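A223 penton protein C-terminal domain-containing protein (Sulfolobus turreted icosahedral virus 1, PDB 6BO3) forms part of the turret on the viral capsid as a penton protein, probably building the spike-like assembly at the fivefold vertices. Local coordinates at residues Y26-N31 and I97-D102; L49-Q54 and V109-K114; V56-L61 and Y101-V106; A83-K88 and I129-F134. The protein carries 1 engineered substitution. All coordinates share one frame; numbering follows the deposited sequence. Where two conformers were deposited one is given.

Contact 1 (Y26-N31 and I97-D102); sequences YPVSSN and IIVEYD
Ser30 N and Tyr101 OH meet through a single ordered water: the backbone N-H donates a hydrogen bond to the water at 2.9 Å, and the water's bond to the phenol OH is weak. The phenol ring runs beneath the loop, with the backbone of Ser29 and Ser30 laid across one of its faces. Ser29 C sits 3.5 Å above the ring plane, displaced toward the rim, whereas Ser30 N lies over the centre. Tyr101 CG is anti to its own backbone N (chi1 -176°), a rotamer that lays the ring under the Ser29-Ser30 backbone. The two segments belong to opposite sheets of a jelly-roll sandwich; the axes of strand segments 26-28 and 97-101 approach to 8.3 Å at 39°, too far for backbone pairing, and side chains fill the gap. Val28 does this with both branches: CG1 reaches Tyr101 N at 3.8 Å and touches Tyr101 CB, while CG2 faces Val99 CG1 at 4.3 Å. Val28 also packs on Ile57 and Val113, which extend this interior. Beyond it the loop over the ring carries an ST turn, in which Asn31 N donates to Ser29 OG at 3.0 Å.

Contact 2 (L49-Q54 and V109-K114); sequences LINEGQ and VSSNVK
The Glu52 carboxylate and the Asn112 amide run next to each other in the same direction, with their planes turned 45° apart. Asn112 ND2 donates to Glu52 OE2 at 3.1 Å, meeting that oxygen almost head-on along its bond to CD, and the oxygen stands somewhat out of the amide plane; Glu25 OE1 takes a second bond from ND2. Lys114 crosses the same carboxylate, its CE near both oxygens and its NZ in a long salt bridge to Glu52 OE1 at 3.6 Å. The other side of the sheet carries Asn51 and Ser111. Asn51 OD1 lies 2.9 Å from Ser111 OG, at best a weak bond whose proton is not settled; separately, Ser111 OG accepts from Ala55 N and Asn51 ND2 donates to Ala55 O. On that side too, Leu49 CD2 rests on Val113 CG1 at 4.0 Å. The backbone ladder runs from Ile50 N to Lys114 O at 2.7 Å as far as Gln54 N to Ser110 O at 3.0 Å. Near its end Gly53 (phi 150°, psi -162°) has a backbone shape suited to glycine, and its CA comes within 4.0 Å of Ser111 CA. This antiparallel pairing joins two central strands, 44-53 and 111-120, of the BIDG sheet of a viral jelly roll.

Contact 3 (V56-L61 and Y101-V106); sequences VIDVLL and YDPSNV
Strand 57-61 meets the loop that leaves the strand ending at Tyr101: Ile57 and Tyr101 form an antiparallel non-hydrogen-bonded pair, and just beyond it Asp102 N donates to Val56 O at 3.2 Å. The loop then folds into a type I beta turn from Asp102 to Asn105, which brings the Asn105 side chain back against Val56. Its amide grips both backbone polar groups of that residue. Asn105 OD1 accepts from Val56 N at 2.9 Å on a lone pair. Asn105 ND2 donates almost straight to Val56 O, also at 2.9 Å, in the plane of both groups, making Val56 O a doubly gripped acceptor. ND2 donates a further hydrogen bond to Asp102 O, and these bonds together fix the rotation of the amide. Asn105 ND2 also lies 3.6 Å above the centre of the Tyr101 ring, on the face opposite the one lying against Ser29 and Ser30. The turn is braced by Asp102, whose OD2 accepts from Ser104 N at 2.8 Å in an Asx turn. Turned away from its own main-chain nitrogen at chi1 -173°, the Asp102 carboxylate reaches across to Asp58, their planes 79° apart. Asp58 OD2 and Asp102 OD1 are 2.8 Å from each other, so one of the acids probably carries a proton; Gln80 bonds weakly to the same OD1. Val56 CG1 packs alongside Asp102 CB. Within the CHEF sheet, strand 57-62 runs between strands 96-101 and 78-81, and Ile57 turns inward onto Leu49 and Asn51 of the facing sheet.

Contact 4 (A83-K88 and I129-F134); sequences AGQILK and ISIENF
Main-chain bonds zip these two segments together: reciprocal pairs join Ile86 to Glu132 and Lys88 to Ser130, with Ile86 N to Glu132 O at 2.8 Å among the shorter. Past the strands, Phe134 N still donates to Gly84 O at 3.2 Å, where Gly84 turns with positive phi (80°). Among the side-chain polar contacts, Gln85 NE2 donates a hydrogen bond to Asn133 OD1 at 3.1 Å; the oxygen lies in the Gln85 amide plane, although the two amides are twisted 48° apart. Gln85 OE1 accepts from Ser82 N. On the opposite side, the extended chain of Lys88 passes Ser130 OG and crosses Glu132, forming a salt bridge from NZ to OE1 at 3.4 Å and laying CE over the carboxylate carbon. The apolar contacts are split in the same way. Leu87 CD1 fits against Ile131 CG1 at 3.6 Å and reaches Ile129 CB, beside Ile79 and Leu81 of the facing sheet; at the other end Ile86 CD1 comes up to the base of the Phe134 side chain. The arrangement is regular antiparallel edge pairing: strand 128-133 adds an outer strand to the G strand, 85-93, and so widens the BIDG sheet of the jelly roll.

Overall arrangement
The four contacts lie in one jelly-roll domain. Contacts 2 and 4 are ladders in the same sheet, centres about 11 Å apart, stitched together by Leu49 O to Leu87 N at 2.8 Å and Asn51 N to Gln85 O at 2.9 Å. Contact 1 spans the two sheets: Val28 O bonds to Ser111 N of contact 2, while Glu100 O bonds to Asp58 N of contact 3. Contacts 1 and 3, with centres about 7 Å apart, share Tyr101 and Asp102. Between the sheets, Leu49 of contact 2 packs on Ile57 and Val59, and Val59 meets Leu87 of contact 4. Contacts 1 and 4 do not touch: nearest atoms about 6 Å apart, centres about 16 Å.

Contact 1 (Y26-N31 and I97-D102)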
loop_
_atom_site.group_PDB
_atom_site.type_symbol
_atom_site.label_atom_id
_atom_site.label_comp_id
_atom_site.label_asym_id
_atom_site.label_seq_id
_atom_site.Cartn_x
_atom_site.Cartn_y
_atom_site.Cartn_z
ATOM N N TYR A 26 -3.719 -13.469 12.096
ATOM C CA TYR A 26 -4.673 -14.537 12.343
ATOM C C TYR A 26 -5.834 -14.437 11.360
ATOM O O TYR A 26 -6.317 -13.335 11.077
ATOM C CB TYR A 26 -5.230 -14.478 13.770
ATOM C CG TYR A 26 -4.227 -14.190 14.869
ATOM C CD1 TYR A 26 -3.672 -15.216 15.627
ATOM C CD2 TYR A 26 -3.869 -12.886 15.176
ATOM C CE1 TYR A 26 -2.769 -14.948 16.644
ATOM C CE2 TYR A 26 -2.972 -12.607 16.191
ATOM C CZ TYR A 26 -2.421 -13.637 16.920
ATOM O OH TYR A 26 -1.530 -13.339 17.930
ATOM N N PRO A 27 -6.296 -15.593 10.845
ATOM C CA PRO A 27 -7.480 -15.649 10.018
ATOM C C PRO A 27 -8.708 -15.313 10.879
ATOM O O PRO A 27 -8.756 -15.666 12.057
ATOM C CB PRO A 27 -7.509 -17.110 9.533
ATOM C CG PRO A 27 -6.784 -17.877 10.585
ATOM C CD PRO A 27 -5.777 -16.940 11.172
ATOM N N VAL A 28 -9.663 -14.604 10.291
ATOM C CA VAL A 28 -10.926 -14.267 10.943
ATOM C C VAL A 28 -12.029 -14.504 9.906
ATOM O O VAL A 28 -12.021 -13.920 8.810
ATOM C CB VAL A 28 -10.933 -12.811 11.495
ATOM C CG1 VAL A 28 -12.258 -12.453 12.141
ATOM C CG2 VAL A 28 -9.797 -12.643 12.473
ATOM N N SER A 29 -12.946 -15.390 10.271
ATOM C CA SER A 29 -14.043 -15.837 9.416
ATOM C C SER A 29 -15.108 -16.475 10.311
ATOM O O SER A 29 -15.054 -16.345 11.537
ATOM C CB SER A 29 -13.537 -16.828 8.344
ATOM O OG SER A 29 -13.391 -18.165 8.834
ATOM N N SER A 30 -16.067 -17.167 9.703
ATOM C CA SER A 30 -17.052 -17.960 10.451
ATOM C C SER A 30 -16.402 -19.080 11.269
ATOM O O SER A 30 -16.920 -19.474 12.315
ATOM C CB SER A 30 -18.081 -18.563 9.493
ATOM O OG SER A 30 -19.018 -17.580 9.099
ATOM N N ASN A 31 -15.270 -19.576 10.776
ATOM C CA ASN A 31 -14.489 -20.623 11.438
ATOM C C ASN A 31 -13.505 -20.133 12.498
ATOM O O ASN A 31 -12.943 -20.951 13.236
ATOM C CB ASN A 31 -13.691 -21.399 10.386
ATOM C CG ASN A 31 -14.569 -22.253 9.493
ATOM O OD1 ASN A 31 -15.700 -22.588 9.837
ATOM N ND2 ASN A 31 -14.034 -22.628 8.342
ATOM N N ILE A 97 -6.548 -6.174 23.130
ATOM C CA ILE A 97 -7.249 -5.926 21.873
ATOM C C ILE A 97 -8.055 -7.194 21.556
ATOM O O ILE A 97 -7.492 -8.310 21.497
ATOM C CB ILE A 97 -6.290 -5.604 20.685
ATOM C CG1 ILE A 97 -5.414 -4.375 20.958
ATOM C CG2 ILE A 97 -7.074 -5.380 19.397
ATOM C CD1 ILE A 97 -4.136 -4.351 20.132
ATOM N N ILE A 98 -9.361 -7.036 21.395
ATOM C CA ILE A 98 -10.236 -8.147 21.008
ATOM C C ILE A 98 -10.698 -7.889 19.577
ATOM O O ILE A 98 -11.201 -6.804 19.251
ATOM C CB ILE A 98 -11.422 -8.336 21.984
ATOM C CG1 ILE A 98 -10.901 -8.579 23.410
ATOM C CG2 ILE A 98 -12.324 -9.493 21.534
ATOM C CD1 ILE A 98 -11.959 -8.493 24.489
ATOM N N VAL A 99 -10.486 -8.876 18.716
ATOM C CA VAL A 99 -10.989 -8.826 17.347
ATOM C C VAL A 99 -12.069 -9.886 17.168
ATOM O O VAL A 99 -11.829 -11.058 17.495
ATOM C CB VAL A 99 -9.876 -9.110 16.335
ATOM C CG1 VAL A 99 -10.448 -9.230 14.930
ATOM C CG2 VAL A 99 -8.786 -8.040 16.391
ATOM N N GLU A 100 -13.230 -9.482 16.635
ATOM C CA GLU A 100 -14.351 -10.394 16.386
ATOM C C GLU A 100 -14.882 -10.272 14.952
ATOM O O GLU A 100 -15.065 -9.162 14.442
ATOM C CB GLU A 100 -15.524 -10.122 17.345
ATOM C CG GLU A 100 -15.206 -10.120 18.842
ATOM C CD GLU A 100 -16.242 -9.355 19.669
ATOM O OE1 GLU A 100 -17.393 -9.196 19.212
ATOM O OE2 GLU A 100 -15.913 -8.909 20.789
ATOM N N TYR A 101 -15.157 -11.422 14.331
ATOM C CA TYR A 101 -15.942 -11.502 13.085
ATOM C C TYR A 101 -17.289 -10.853 13.327
ATOM O O TYR A 101 -18.046 -11.280 14.207
ATOM C CB TYR A 101 -16.145 -12.974 12.692
ATOM C CG TYR A 101 -16.866 -13.276 11.375
ATOM C CD1 TYR A 101 -16.203 -13.171 10.154
ATOM C CD2 TYR A 101 -18.182 -13.735 11.360
ATOM C CE1 TYR A 101 -16.841 -13.485 8.959
ATOM C CE2 TYR A 101 -18.828 -14.051 10.163
ATOM C CZ TYR A 101 -18.148 -13.934 8.967
ATOM O OH TYR A 101 -18.766 -14.240 7.761
ATOM N N ASP A 102 -17.617 -9.815 12.567
ATOM C CA ASP A 102 -18.931 -9.202 12.757
ATOM C C ASP A 102 -20.055 -10.142 12.277
ATOM O O ASP A 102 -19.965 -10.707 11.177
ATOM C CB ASP A 102 -19.047 -7.841 12.080
ATOM C CG ASP A 102 -20.339 -7.151 12.433
ATOM O OD1 ASP A 102 -20.396 -6.481 13.480
ATOM O OD2 ASP A 102 -21.316 -7.319 11.690
HETATM O O HOH W 1 -16.841 -16.324 7.082
#

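Contact 2 (L49-Q54 and V109-K114)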
loop_
_atom_site.group_PDB
_atom_site.type_symbol
_atom_site.label_atom_id
_atom_site.label_comp_id
_atom_site.label_asym_id
_atom_site.label_seq_id
_atom_site.Cartn_x
_atom_site.Cartn_y
_atom_site.Cartn_z
ATOM N N LEU A 49 -3.268 -2.403 13.178
ATOM C CA LEU A 49 -4.116 -3.577 13.059
ATOM C C LEU A 49 -4.762 -3.458 11.686
ATOM O O LEU A 49 -5.508 -2.526 11.429
ATOM C CB LEU A 49 -5.177 -3.603 14.141
ATOM C CG LEU A 49 -6.118 -4.817 14.176
ATOM C CD1 LEU A 49 -6.765 -4.871 15.554
ATOM C CD2 LEU A 49 -7.183 -4.769 13.094
ATOM N N ILE A 50 -4.494 -4.443 10.842
ATOM C CA ILE A 50 -4.833 -4.417 9.430
ATOM C C ILE A 50 -5.854 -5.484 9.120
ATOM O O ILE A 50 -5.614 -6.668 9.369
ATOM C CB ILE A 50 -3.555 -4.694 8.624
ATOM C CG1 ILE A 50 -2.488 -3.662 9.016
ATOM C CG2 ILE A 50 -3.842 -4.659 7.135
ATOM C CD1 ILE A 50 -1.051 -4.060 8.768
ATOM N N ASN A 51 -6.986 -5.062 8.570
ATOM C CA ASN A 51 -8.055 -5.972 8.198
ATOM C C ASN A 51 -7.883 -6.360 6.737
ATOM O O ASN A 51 -8.600 -5.859 5.886
ATOM C CB ASN A 51 -9.420 -5.319 8.422
ATOM C CG ASN A 51 -10.557 -6.291 8.209
ATOM O OD1 ASN A 51 -10.355 -7.518 8.275
ATOM N ND2 ASN A 51 -11.757 -5.769 7.974
ATOM N N GLU A 52 -6.934 -7.257 6.471
ATOM C CA GLU A 52 -6.546 -7.621 5.106
ATOM C C GLU A 52 -7.462 -8.700 4.547
ATOM O O GLU A 52 -7.178 -9.900 4.640
ATOM C CB GLU A 52 -5.097 -8.097 5.086
ATOM C CG GLU A 52 -4.538 -8.432 3.713
ATOM C CD GLU A 52 -3.117 -8.925 3.815
ATOM O OE1 GLU A 52 -2.197 -8.173 3.434
ATOM O OE2 GLU A 52 -2.925 -10.052 4.313
ATOM N N GLY A 53 -8.565 -8.252 3.966
ATOM C CA GLY A 53 -9.540 -9.142 3.380
ATOM C C GLY A 53 -10.921 -8.552 3.467
ATOM O O GLY A 53 -11.086 -7.341 3.728
ATOM N N GLN A 54 -11.905 -9.430 3.316
ATOM C CA GLN A 54 -13.285 -9.046 3.018
ATOM C C GLN A 54 -14.243 -9.099 4.207
ATOM O O GLN A 54 -15.409 -8.746 4.054
ATOM C CB GLN A 54 -13.841 -9.946 1.907
ATOM C CG GLN A 54 -13.164 -9.764 0.559
ATOM C CD GLN A 54 -11.726 -10.266 0.542
ATOM O OE1 GLN A 54 -11.437 -11.381 0.995
ATOM N NE2 GLN A 54 -10.815 -9.447 0.018
ATOM N N VAL A 109 -17.050 -14.842 3.706
ATOM C CA VAL A 109 -15.981 -13.831 3.679
ATOM C C VAL A 109 -14.987 -14.116 4.801
ATOM O O VAL A 109 -15.360 -14.619 5.858
ATOM C CB VAL A 109 -16.496 -12.374 3.846
ATOM C CG1 VAL A 109 -17.381 -11.955 2.674
ATOM C CG2 VAL A 109 -17.209 -12.187 5.190
ATOM N N SER A 110 -13.724 -13.786 4.568
ATOM C CA SER A 110 -12.708 -13.909 5.601
ATOM C C SER A 110 -11.688 -12.800 5.451
ATOM O O SER A 110 -11.582 -12.174 4.387
ATOM C CB SER A 110 -12.001 -15.265 5.525
ATOM O OG SER A 110 -11.300 -15.399 4.302
ATOM N N SER A 111 -10.939 -12.566 6.521
ATOM C CA SER A 111 -9.797 -11.673 6.472
ATOM C C SER A 111 -8.579 -12.278 7.143
ATOM O O SER A 111 -8.679 -13.159 8.003
ATOM C CB SER A 111 -10.123 -10.328 7.127
ATOM O OG SER A 111 -11.061 -9.604 6.361
ATOM N N ASN A 112 -7.422 -11.810 6.710
ATOM C CA ASN A 112 -6.197 -12.028 7.431
ATOM C C ASN A 112 -5.979 -10.764 8.254
ATOM O O ASN A 112 -5.721 -9.692 7.712
ATOM C CB ASN A 112 -5.032 -12.252 6.478
ATOM C CG ASN A 112 -3.727 -12.477 7.208
ATOM O OD1 ASN A 112 -3.718 -12.928 8.355
ATOM N ND2 ASN A 112 -2.619 -12.155 6.556
ATOM N N VAL A 113 -6.117 -10.894 9.561
ATOM C CA VAL A 113 -6.005 -9.754 10.450
ATOM C C VAL A 113 -4.577 -9.667 11.009
ATOM O O VAL A 113 -4.084 -10.621 11.643
ATOM C CB VAL A 113 -7.082 -9.854 11.543
ATOM C CG1 VAL A 113 -6.897 -8.759 12.577
ATOM C CG2 VAL A 113 -8.461 -9.761 10.917
ATOM N N LYS A 114 -3.892 -8.554 10.710
ATOM C CA LYS A 114 -2.494 -8.377 11.089
ATOM C C LYS A 114 -2.327 -7.297 12.146
ATOM O O LYS A 114 -2.831 -6.166 11.989
ATOM C CB LYS A 114 -1.605 -8.018 9.894
ATOM C CG LYS A 114 -1.761 -8.876 8.659
ATOM C CD LYS A 114 -1.300 -8.086 7.437
ATOM C CE LYS A 114 -0.385 -8.879 6.532
ATOM N NZ LYS A 114 0.518 -7.950 5.799
#

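Contact 3 (V56-L61 and Y101-V106)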
loop_
_atom_site.group_PDB
_atom_site.type_symbol
_atom_site.label_atom_id
_atom_site.label_comp_id
_atom_site.label_asym_id
_atom_site.label_seq_id
_atom_site.Cartn_x
_atom_site.Cartn_y
_atom_site.Cartn_z
ATOM N N VAL A 56 -15.817 -7.840 7.558
ATOM C CA VAL A 56 -15.944 -6.745 8.513
ATOM C C VAL A 56 -15.599 -7.300 9.884
ATOM O O VAL A 56 -16.036 -8.404 10.233
ATOM C CB VAL A 56 -17.371 -6.208 8.550
ATOM C CG1 VAL A 56 -17.530 -5.162 9.651
ATOM C CG2 VAL A 56 -17.747 -5.631 7.198
ATOM N N ILE A 57 -14.825 -6.543 10.654
ATOM C CA ILE A 57 -14.403 -6.982 11.971
ATOM C C ILE A 57 -14.707 -5.917 13.012
ATOM O O ILE A 57 -14.769 -4.698 12.704
ATOM C CB ILE A 57 -12.896 -7.386 12.049
ATOM C CG1 ILE A 57 -11.954 -6.265 11.582
ATOM C CG2 ILE A 57 -12.601 -8.642 11.233
ATOM C CD1 ILE A 57 -10.497 -6.534 11.910
ATOM N N ASP A 58 -14.947 -6.400 14.224
ATOM C CA ASP A 58 -15.167 -5.546 15.393
ATOM C C ASP A 58 -13.979 -5.616 16.327
ATOM O O ASP A 58 -13.543 -6.706 16.736
ATOM C CB ASP A 58 -16.440 -5.931 16.134
ATOM C CG ASP A 58 -17.647 -5.973 15.228
ATOM O OD1 ASP A 58 -17.880 -4.995 14.477
ATOM O OD2 ASP A 58 -18.361 -6.998 15.269
ATOM N N VAL A 59 -13.464 -4.443 16.685
ATOM C CA VAL A 59 -12.230 -4.343 17.460
ATOM C C VAL A 59 -12.561 -3.694 18.802
ATOM O O VAL A 59 -12.950 -2.526 18.838
ATOM C CB VAL A 59 -11.142 -3.526 16.725
ATOM C CG1 VAL A 59 -9.860 -3.447 17.537
ATOM C CG2 VAL A 59 -10.830 -4.107 15.350
ATOM N N LEU A 60 -12.415 -4.448 19.893
ATOM C CA LEU A 60 -12.579 -3.887 21.238
ATOM C C LEU A 60 -11.205 -3.580 21.886
ATOM O O LEU A 60 -10.328 -4.433 22.019
ATOM C CB LEU A 60 -13.465 -4.800 22.086
ATOM C CG LEU A 60 -14.187 -4.303 23.347
ATOM C CD1 LEU A 60 -14.910 -2.968 23.195
ATOM C CD2 LEU A 60 -15.167 -5.381 23.792
ATOM N N LEU A 61 -11.013 -2.324 22.238
ATOM C CA LEU A 61 -9.807 -1.880 22.917
ATOM C C LEU A 61 -10.152 -1.701 24.388
ATOM O O LEU A 61 -10.980 -0.861 24.734
ATOM C CB LEU A 61 -9.309 -0.571 22.323
ATOM C CG LEU A 61 -9.030 -0.558 20.817
ATOM C CD1 LEU A 61 -8.600 0.835 20.416
ATOM C CD2 LEU A 61 -8.010 -1.586 20.366
ATOM N N TYR A 101 -15.157 -11.422 14.331
ATOM C CA TYR A 101 -15.942 -11.502 13.085
ATOM C C TYR A 101 -17.289 -10.853 13.327
ATOM O O TYR A 101 -18.046 -11.280 14.207
ATOM C CB TYR A 101 -16.145 -12.974 12.692
ATOM C CG TYR A 101 -16.866 -13.276 11.375
ATOM C CD1 TYR A 101 -16.203 -13.171 10.154
ATOM C CD2 TYR A 101 -18.182 -13.735 11.360
ATOM C CE1 TYR A 101 -16.841 -13.485 8.959
ATOM C CE2 TYR A 101 -18.828 -14.051 10.163
ATOM C CZ TYR A 101 -18.148 -13.934 8.967
ATOM O OH TYR A 101 -18.766 -14.240 7.761
ATOM N N ASP A 102 -17.617 -9.815 12.567
ATOM C CA ASP A 102 -18.931 -9.202 12.757
ATOM C C ASP A 102 -20.055 -10.142 12.277
ATOM O O ASP A 102 -19.965 -10.707 11.177
ATOM C CB ASP A 102 -19.047 -7.841 12.080
ATOM C CG ASP A 102 -20.339 -7.151 12.433
ATOM O OD1 ASP A 102 -20.396 -6.481 13.480
ATOM O OD2 ASP A 102 -21.316 -7.319 11.690
ATOM N N PRO A 103 -21.112 -10.314 13.100
ATOM C CA PRO A 103 -22.205 -11.226 12.745
ATOM C C PRO A 103 -22.983 -10.839 11.470
ATOM O O PRO A 103 -23.614 -11.698 10.868
ATOM C CB PRO A 103 -23.120 -11.189 13.981
ATOM C CG PRO A 103 -22.716 -9.975 14.752
ATOM C CD PRO A 103 -21.264 -9.792 14.475
ATOM N N SER A 104 -22.918 -9.575 11.059
ATOM C CA SER A 104 -23.622 -9.113 9.865
ATOM C C SER A 104 -22.913 -9.491 8.566
ATOM O O SER A 104 -23.420 -9.203 7.501
ATOM C CB SER A 104 -23.807 -7.591 9.900
ATOM O OG SER A 104 -22.581 -6.917 9.636
ATOM N N ASN A 105 -21.746 -10.118 8.640
ATOM C CA ASN A 105 -21.029 -10.493 7.425
ATOM C C ASN A 105 -21.811 -11.416 6.501
ATOM O O ASN A 105 -22.575 -12.269 6.958
ATOM C CB ASN A 105 -19.695 -11.148 7.762
ATOM C CG ASN A 105 -18.619 -10.128 8.040
ATOM O OD1 ASN A 105 -18.264 -9.342 7.161
ATOM N ND2 ASN A 105 -18.115 -10.110 9.267
ATOM N N VAL A 106 -21.607 -11.222 5.199
ATOM C CA VAL A 106 -22.071 -12.162 4.188
ATOM C C VAL A 106 -21.314 -13.444 4.475
ATOM O O VAL A 106 -20.135 -13.396 4.790
ATOM C CB VAL A 106 -21.736 -11.678 2.758
ATOM C CG1 VAL A 106 -22.277 -12.649 1.718
ATOM C CG2 VAL A 106 -22.288 -10.276 2.518
#

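Contact 4 (A83-K88 and I129-F134)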
loop_
_atom_site.group_PDB
_atom_site.type_symbol
_atom_site.label_atom_id
_atom_site.label_comp_id
_atom_site.label_asym_id
_atom_site.label_seq_id
_atom_site.Cartn_x
_atom_site.Cartn_y
_atom_site.Cartn_z
ATOM N N ALA A 83 -13.955 -4.014 5.278
ATOM C CA ALA A 83 -12.945 -4.670 4.446
ATOM C C ALA A 83 -11.786 -3.736 4.045
ATOM O O ALA A 83 -12.013 -2.626 3.543
ATOM C CB ALA A 83 -13.607 -5.258 3.205
ATOM N N GLY A 84 -10.556 -4.184 4.304
ATOM C CA GLY A 84 -9.332 -3.486 3.898
ATOM C C GLY A 84 -8.906 -2.312 4.780
ATOM O O GLY A 84 -7.908 -1.653 4.500
ATOM N N GLN A 85 -9.660 -2.018 5.828
ATOM C CA GLN A 85 -9.339 -0.872 6.662
ATOM C C GLN A 85 -8.190 -1.165 7.611
ATOM O O GLN A 85 -7.908 -2.332 7.949
ATOM C CB GLN A 85 -10.568 -0.363 7.426
ATOM C CG GLN A 85 -11.496 0.430 6.532
ATOM C CD GLN A 85 -12.523 1.216 7.308
ATOM O OE1 GLN A 85 -13.108 0.703 8.253
ATOM N NE2 GLN A 85 -12.745 2.470 6.914
ATOM N N ILE A 86 -7.516 -0.089 8.008
ATOM C CA ILE A 86 -6.372 -0.158 8.898
ATOM C C ILE A 86 -6.640 0.733 10.105
ATOM O O ILE A 86 -7.093 1.884 9.967
ATOM C CB ILE A 86 -5.068 0.273 8.211
ATOM C CG1 ILE A 86 -4.754 -0.648 7.028
ATOM C CG2 ILE A 86 -3.881 0.278 9.173
ATOM C CD1 ILE A 86 -3.751 -0.026 6.100
ATOM N N LEU A 87 -6.391 0.165 11.284
ATOM C CA LEU A 87 -6.493 0.896 12.544
ATOM C C LEU A 87 -5.063 1.201 13.050
ATOM O O LEU A 87 -4.238 0.307 13.346
ATOM C CB LEU A 87 -7.347 0.127 13.558
ATOM C CG LEU A 87 -7.477 0.699 14.976
ATOM C CD1 LEU A 87 -8.215 2.013 14.940
ATOM C CD2 LEU A 87 -8.207 -0.248 15.906
ATOM N N LYS A 88 -4.759 2.489 13.070
ATOM C CA LYS A 88 -3.450 2.976 13.450
ATOM C C LYS A 88 -3.510 3.426 14.916
ATOM O O LYS A 88 -4.485 4.059 15.352
ATOM C CB LYS A 88 -2.978 4.130 12.549
ATOM C CG LYS A 88 -2.888 3.854 11.043
ATOM C CD LYS A 88 -2.331 5.068 10.299
ATOM C CE LYS A 88 -2.439 4.943 8.789
ATOM N NZ LYS A 88 -1.459 5.818 8.066
ATOM N N ILE A 129 -5.688 7.270 17.910
ATOM C CA ILE A 129 -5.979 6.265 16.886
ATOM C C ILE A 129 -6.439 6.980 15.616
ATOM O O ILE A 129 -6.842 8.145 15.650
ATOM C CB ILE A 129 -7.006 5.174 17.331
ATOM C CG1 ILE A 129 -8.380 5.768 17.689
ATOM C CG2 ILE A 129 -6.445 4.342 18.481
ATOM C CD1 ILE A 129 -9.447 4.714 17.951
ATOM N N SER A 130 -6.309 6.304 14.481
ATOM C CA SER A 130 -6.891 6.800 13.246
ATOM C C SER A 130 -7.234 5.586 12.424
ATOM O O SER A 130 -6.802 4.484 12.731
ATOM C CB SER A 130 -5.958 7.756 12.471
ATOM O OG SER A 130 -4.782 7.100 12.026
ATOM N N ILE A 131 -8.056 5.789 11.415
ATOM C CA ILE A 131 -8.468 4.692 10.560
ATOM C C ILE A 131 -8.304 5.161 9.131
ATOM O O ILE A 131 -8.710 6.271 8.792
ATOM C CB ILE A 131 -9.918 4.254 10.847
ATOM C CG1 ILE A 131 -10.001 3.556 12.216
ATOM C CG2 ILE A 131 -10.420 3.311 9.758
ATOM C CD1 ILE A 131 -11.385 3.144 12.676
ATOM N N GLU A 132 -7.714 4.326 8.288
ATOM C CA GLU A 132 -7.738 4.612 6.866
ATOM C C GLU A 132 -8.002 3.360 6.027
ATOM O O GLU A 132 -7.857 2.228 6.506
ATOM C CB GLU A 132 -6.459 5.320 6.441
ATOM C CG GLU A 132 -5.178 4.513 6.560
ATOM C CD GLU A 132 -4.013 5.187 5.840
ATOM O OE1 GLU A 132 -3.981 6.437 5.800
ATOM O OE2 GLU A 132 -3.130 4.477 5.308
ATOM N N ASN A 133 -8.450 3.591 4.799
ATOM C CA ASN A 133 -8.597 2.526 3.809
ATOM C C ASN A 133 -7.261 2.247 3.191
ATOM O O ASN A 133 -6.555 3.170 2.804
ATOM C CB ASN A 133 -9.565 2.930 2.689
ATOM C CG ASN A 133 -11.009 2.932 3.131
ATOM O OD1 ASN A 133 -11.345 2.412 4.186
ATOM N ND2 ASN A 133 -11.876 3.511 2.315
ATOM N N PHE A 134 -6.911 0.978 3.073
ATOM C CA PHE A 134 -5.674 0.635 2.404
ATOM C C PHE A 134 -5.983 0.179 1.008
ATOM O O PHE A 134 -6.879 -0.624 0.817
ATOM C CB PHE A 134 -4.932 -0.482 3.114
ATOM C CG PHE A 134 -3.488 -0.609 2.683
ATOM C CD1 PHE A 134 -2.679 0.521 2.566
ATOM C CD2 PHE A 134 -2.942 -1.850 2.389
ATOM C CE1 PHE A 134 -1.364 0.421 2.160
ATOM C CE2 PHE A 134 -1.620 -1.965 1.994
ATOM C CZ PHE A 134 -0.830 -0.826 1.873
#